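Local atomic coordinates of protein DOA1 (Saccharomyces cerevisiae, PDB entry 3ODT), a protein that binds ubiquitin through its WD40 beta-propeller domain and probably thereby regulates the turnover of F-box proteins. Residues 227-232 with 242-247; 264-269 with 282-287. All blocks are in the same frame, centred on the assembly; numbering follows the deposited sequence.

Interaction 1 (227-232 with 242-247); sequences FVYCIK and CGEDRT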
loop_
_atom_site.group_PDB
_atom_site.type_symbol
_atom_site.label_atom_id
_atom_site.label_comp_id
_atom_site.label_asym_id
_atom_site.label_seq_id
_atom_site.Cartn_x
_atom_site.Cartn_y
_atom_site.Cartn_z
ATOM N N PHE A 227 -9.091 -11.513 -6.636
ATOM C CA PHE A 227 -7.784 -11.182 -6.114
ATOM C C PHE A 227 -7.880 -10.162 -4.979
ATOM O O PHE A 227 -8.701 -9.219 -5.030
ATOM C CB PHE A 227 -6.898 -10.564 -7.193
ATOM C CG PHE A 227 -6.872 -11.314 -8.456
ATOM C CD1 PHE A 227 -6.956 -12.687 -8.471
ATOM C CD2 PHE A 227 -6.824 -10.640 -9.647
ATOM C CE1 PHE A 227 -6.941 -13.381 -9.647
ATOM C CE2 PHE A 227 -6.819 -11.339 -10.840
ATOM C CZ PHE A 227 -6.880 -12.706 -10.830
ATOM N N VAL A 228 -7.002 -10.316 -3.995
ATOM C CA VAL A 228 -6.877 -9.325 -2.941
ATOM C C VAL A 228 -5.611 -8.520 -3.217
ATOM O O VAL A 228 -4.511 -9.084 -3.252
ATOM C CB VAL A 228 -6.859 -9.936 -1.535
ATOM C CG1 VAL A 228 -6.960 -8.835 -0.501
ATOM C CG2 VAL A 228 -7.973 -10.954 -1.360
ATOM N N TYR A 229 -5.760 -7.204 -3.417
ATOM C CA TYR A 229 -4.640 -6.365 -3.833
ATOM C C TYR A 229 -3.920 -5.638 -2.710
ATOM O O TYR A 229 -2.737 -5.334 -2.840
ATOM C CB TYR A 229 -5.128 -5.312 -4.819
ATOM C CG TYR A 229 -5.664 -5.848 -6.128
ATOM C CD1 TYR A 229 -4.991 -6.843 -6.833
ATOM C CD2 TYR A 229 -6.842 -5.376 -6.657
ATOM C CE1 TYR A 229 -5.471 -7.329 -8.029
ATOM C CE2 TYR A 229 -7.316 -5.836 -7.883
ATOM C CZ TYR A 229 -6.635 -6.826 -8.540
ATOM O OH TYR A 229 -7.098 -7.285 -9.726
ATOM N N CYS A 230 -4.623 -5.327 -1.613
ATOM C CA CYS A 230 -4.026 -4.452 -0.614
ATOM C C CYS A 230 -4.632 -4.790 0.724
ATOM O O CYS A 230 -5.811 -5.151 0.778
ATOM C CB CYS A 230 -4.321 -2.981 -0.961
ATOM S SG CYS A 230 -3.438 -1.794 0.099
ATOM N N ILE A 231 -3.812 -4.739 1.781
ATOM C CA ILE A 231 -4.242 -4.850 3.159
ATOM C C ILE A 231 -3.487 -3.821 3.994
ATOM O O ILE A 231 -2.335 -3.495 3.716
ATOM C CB ILE A 231 -3.969 -6.240 3.758
ATOM C CG1 ILE A 231 -2.551 -6.701 3.443
ATOM C CG2 ILE A 231 -4.972 -7.239 3.239
ATOM C CD1 ILE A 231 -2.155 -8.027 4.028
ATOM N N LYS A 232 -4.160 -3.322 5.022
ATOM C CA LYS A 232 -3.603 -2.392 5.994
ATOM C C LYS A 232 -4.188 -2.697 7.358
ATOM O O LYS A 232 -5.263 -3.258 7.464
ATOM C CB LYS A 232 -3.906 -0.930 5.651
ATOM C CG LYS A 232 -3.262 -0.424 4.370
ATOM C CD LYS A 232 -1.761 -0.239 4.512
ATOM C CE LYS A 232 -1.110 -0.196 3.139
ATOM N NZ LYS A 232 -1.460 1.039 2.346
ATOM N N CYS A 242 -8.838 -4.780 0.285
ATOM C CA CYS A 242 -9.595 -4.472 -0.910
ATOM C C CYS A 242 -9.102 -5.278 -2.084
ATOM O O CYS A 242 -7.976 -5.791 -2.091
ATOM C CB CYS A 242 -9.512 -2.977 -1.231
ATOM S SG CYS A 242 -7.896 -2.395 -1.783
ATOM N N GLY A 243 -9.934 -5.387 -3.117
ATOM C CA GLY A 243 -9.502 -6.110 -4.288
ATOM C C GLY A 243 -10.425 -6.082 -5.492
ATOM O O GLY A 243 -11.215 -5.164 -5.727
ATOM N N GLU A 244 -10.268 -7.132 -6.270
ATOM C CA GLU A 244 -10.811 -7.226 -7.586
ATOM C C GLU A 244 -12.328 -7.479 -7.588
ATOM O O GLU A 244 -13.005 -7.265 -8.594
ATOM C CB GLU A 244 -10.019 -8.309 -8.339
ATOM C CG GLU A 244 -10.392 -8.517 -9.814
ATOM C CD GLU A 244 -10.395 -7.230 -10.629
ATOM O OE1 GLU A 244 -9.462 -6.415 -10.490
ATOM O OE2 GLU A 244 -11.324 -7.064 -11.444
ATOM N N ASP A 245 -12.870 -7.882 -6.444
ATOM C CA ASP A 245 -14.315 -8.120 -6.319
ATOM C C ASP A 245 -15.136 -6.879 -5.981
ATOM O O ASP A 245 -16.308 -6.978 -5.619
ATOM C CB ASP A 245 -14.593 -9.225 -5.326
ATOM C CG ASP A 245 -14.259 -8.831 -3.888
ATOM O OD1 ASP A 245 -13.790 -7.685 -3.697
ATOM O OD2 ASP A 245 -14.531 -9.672 -2.968
ATOM N N ARG A 246 -14.523 -5.709 -6.163
ATOM C CA ARG A 246 -15.169 -4.402 -6.000
ATOM C C ARG A 246 -15.408 -4.032 -4.548
ATOM O O ARG A 246 -16.149 -3.077 -4.272
ATOM C CB ARG A 246 -16.481 -4.297 -6.798
ATOM C CG ARG A 246 -16.385 -4.862 -8.209
ATOM C CD ARG A 246 -17.586 -4.490 -9.047
ATOM N NE ARG A 246 -18.832 -5.161 -8.677
ATOM C CZ ARG A 246 -19.889 -4.564 -8.127
ATOM N NH1 ARG A 246 -19.855 -3.274 -7.786
ATOM N NH2 ARG A 246 -20.986 -5.266 -7.878
ATOM N N THR A 247 -14.776 -4.745 -3.633
ATOM C CA THR A 247 -15.045 -4.521 -2.227
ATOM C C THR A 247 -13.830 -3.994 -1.448
ATOM O O THR A 247 -12.660 -4.280 -1.751
ATOM C CB THR A 247 -15.596 -5.766 -1.483
ATOM O OG1 THR A 247 -14.575 -6.751 -1.302
ATOM C CG2 THR A 247 -16.842 -6.340 -2.191
#

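Interaction 2 (264-269 with 282-287); sequences LPAISI and VGSSDN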
loop_
_atom_site.group_PDB
_atom_site.type_symbol
_atom_site.label_atom_id
_atom_site.label_comp_id
_atom_site.label_asym_id
_atom_site.label_seq_id
_atom_site.Cartn_x
_atom_site.Cartn_y
_atom_site.Cartn_z
ATOM N N LEU A 264 -18.259 -1.096 -4.080
ATOM C CA LEU A 264 -18.155 0.120 -4.878
ATOM C C LEU A 264 -18.367 -0.136 -6.364
ATOM O O LEU A 264 -18.087 -1.234 -6.837
ATOM C CB LEU A 264 -16.762 0.709 -4.686
ATOM C CG LEU A 264 -16.446 1.148 -3.244
ATOM C CD1 LEU A 264 -15.026 1.608 -3.141
ATOM C CD2 LEU A 264 -17.349 2.265 -2.787
ATOM N N PRO A 265 -18.840 0.895 -7.102
ATOM C CA PRO A 265 -19.129 0.751 -8.537
ATOM C C PRO A 265 -17.857 0.944 -9.373
ATOM O O PRO A 265 -17.783 1.826 -10.242
ATOM C CB PRO A 265 -20.163 1.861 -8.806
ATOM C CG PRO A 265 -19.773 2.955 -7.823
ATOM C CD PRO A 265 -19.268 2.215 -6.584
ATOM N N ALA A 266 -16.871 0.100 -9.105
ATOM C CA ALA A 266 -15.612 0.106 -9.819
ATOM C C ALA A 266 -15.171 -1.320 -10.014
ATOM O O ALA A 266 -15.298 -2.137 -9.113
ATOM C CB ALA A 266 -14.579 0.860 -9.000
ATOM N N ILE A 267 -14.628 -1.656 -11.178
ATOM C CA ILE A 267 -14.308 -3.048 -11.458
ATOM C C ILE A 267 -13.171 -3.575 -10.565
ATOM O O ILE A 267 -13.122 -4.781 -10.312
ATOM C CB ILE A 267 -13.983 -3.332 -12.945
ATOM C CG1 ILE A 267 -12.756 -2.547 -13.411
ATOM C CG2 ILE A 267 -15.241 -3.099 -13.826
ATOM C CD1 ILE A 267 -12.377 -2.845 -14.846
ATOM N N SER A 268 -12.287 -2.687 -10.112
ATOM C CA SER A 268 -11.150 -3.062 -9.254
ATOM C C SER A 268 -10.912 -2.032 -8.182
ATOM O O SER A 268 -10.897 -0.816 -8.473
ATOM C CB SER A 268 -9.862 -3.126 -10.088
ATOM O OG SER A 268 -9.990 -3.988 -11.206
ATOM N N ILE A 269 -10.680 -2.478 -6.950
ATOM C CA ILE A 269 -10.280 -1.567 -5.878
ATOM C C ILE A 269 -8.789 -1.824 -5.594
ATOM O O ILE A 269 -8.441 -2.905 -5.147
ATOM C CB ILE A 269 -11.086 -1.786 -4.584
ATOM C CG1 ILE A 269 -12.567 -2.013 -4.886
ATOM C CG2 ILE A 269 -10.858 -0.572 -3.635
ATOM C CD1 ILE A 269 -13.220 -0.928 -5.715
ATOM N N VAL A 282 -9.444 5.116 -0.059
ATOM C CA VAL A 282 -9.632 4.076 -1.055
ATOM C C VAL A 282 -9.347 4.612 -2.463
ATOM O O VAL A 282 -9.865 5.655 -2.855
ATOM C CB VAL A 282 -11.094 3.539 -1.040
ATOM C CG1 VAL A 282 -11.244 2.371 -1.996
ATOM C CG2 VAL A 282 -11.504 3.143 0.358
ATOM N N GLY A 283 -8.498 3.905 -3.203
ATOM C CA GLY A 283 -8.246 4.218 -4.598
ATOM C C GLY A 283 -8.786 3.107 -5.490
ATOM O O GLY A 283 -8.490 1.940 -5.287
ATOM N N SER A 284 -9.531 3.479 -6.530
ATOM C CA SER A 284 -10.224 2.503 -7.352
ATOM C C SER A 284 -10.155 2.768 -8.857
ATOM O O SER A 284 -9.675 3.824 -9.335
ATOM C CB SER A 284 -11.669 2.339 -6.879
ATOM O OG SER A 284 -12.293 3.581 -6.709
ATOM N N SER A 285 -10.635 1.791 -9.616
ATOM C CA SER A 285 -10.532 1.832 -11.061
ATOM C C SER A 285 -11.489 2.818 -11.747
ATOM O O SER A 285 -11.375 3.055 -12.947
ATOM C CB SER A 285 -10.799 0.442 -11.624
ATOM O OG SER A 285 -12.088 -0.002 -11.270
ATOM N N ASP A 286 -12.432 3.371 -10.984
ATOM C CA ASP A 286 -13.315 4.401 -11.526
ATOM C C ASP A 286 -12.643 5.773 -11.479
ATOM O O ASP A 286 -13.274 6.793 -11.708
ATOM C CB ASP A 286 -14.653 4.423 -10.792
ATOM C CG ASP A 286 -14.509 4.596 -9.301
ATOM O OD1 ASP A 286 -13.389 4.673 -8.798
ATOM O OD2 ASP A 286 -15.551 4.644 -8.626
ATOM N N ASN A 287 -11.369 5.776 -11.101
ATOM C CA ASN A 287 -10.501 6.961 -11.104
ATOM C C ASN A 287 -10.751 7.881 -9.928
ATOM O O ASN A 287 -10.273 9.014 -9.896
ATOM C CB ASN A 287 -10.598 7.750 -12.414
ATOM C CG ASN A 287 -10.519 6.861 -13.659
ATOM O OD1 ASN A 287 -10.041 5.709 -13.644
ATOM N ND2 ASN A 287 -10.977 7.410 -14.761
#

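Interaction 1 (227-232 with 242-247)
Phe227 meets Glu244 through its backbone: Phe227 O accepts Glu244 N at 2.9 Å over an almost straight N-H path (172°). The two side chains lie side by side, pointing the same way, with ring and carboxylate planes 58° apart. Val228 pairs with Gly243 at a non-hydrogen-bonded position and lays CG1 against Cys242 O. Tyr229 then gives its backbone N to Cys242 O at 2.9 Å, and the N of Cys230 turns to the same oxygen in a weak bond. Two residues facing one make a classic beta bulge. With CG beside its own N (chi1 -64°), the Tyr229 ring passes Gly243 CA and carries its hydroxyl to Glu244, donating from OH to OE1 at 2.6 Å. OE1 lies in the plane of the ring at its edge, and the hydroxyl meets it on the anti side, somewhat out of the carboxylate plane. Cys230 restores regular pairing: Cys242 N donates to Cys230 O at 3.1 Å, while Cys230 CB touches Cys242 SG. The contact joins the first two strands of one propeller blade, 228-233 and 239-243, next to strand 187-194 of one neighbouring blade and strand 269-274 of the other, where Trp270 stacks on Tyr229.

Interaction 2 (264-269 with 282-287)
Ser285 turns back into the loop 264-269 and holds it by backbone and side chain together. From its CB, 3.4 Å from Ser268 O, the side chain leads to OG, which accepts the backbone N-H of Ser268 at 2.9 Å with an N-H...O angle of 160°. The hydroxyl gets there because OG sits between the backbone N and the carbonyl carbon (chi1 60°). Around this oxygen Ala266 CB and Ile267 CG1 also close in, the latter at 3.4 Å. Ser285 N returns a bond to Ser268 O at 2.9 Å, and so both polar backbone atoms of Ser268 are engaged by one residue.

The same Ala266 methyl also packs against the Asp286 carboxylate, with CB 3.7 Å from Asp286 CG. That carboxylate is fixed within the turn 284-287: Ser284 OG donates to Asp286 OD1 at 2.6 Å, on the syn side but tilted out of the carboxylate plane, and OD2 forms a salt bridge with Arg290. With an alanine at Asp286, Arg290 would probably lose this charge partner and the Ser284 hydroxyl its short bond, and a gap would open beside the Ala266 methyl.

Further along, Ile269 pairs with Ser284 in an antiparallel, non-hydrogen-bonded position and crosses Val282, its CG2 pressed unusually close to Val282 CG1 at 3.4 Å. Leu264 CD1 reaches the same methyl tip to tip.

The contact thus joins an apolar cluster between two blades, where Val248 also packs, to a polar turn. Because Ser285 and Asn287 belong to a calcium site completed by Asp20, the bonds between Ser285 and Ser268 probably help to position that turn for the metal.

In the fold
Interactions 1 and 2 lie in successive blades of the propeller, their centres about 10 Å apart, and meet directly at the blade junction. Glu244 OE1 of interaction 1 probably accepts a hydrogen bond from Ser268 OG of interaction 2 at 2.6 Å, which gives that oxygen a second partner besides Tyr229. Arg246 NH1 probably bonds Leu264 O at 2.9 Å, while backbone bonds of Arg246 with Leu264 and of Gly243 with Ile269 add to the seam. The loop 264-269 therefore bridges the turn of one blade and that of the next. The calcium site belongs to interaction 2, and Ser268 connects Glu244 of interaction 1 to Ser285 of that site.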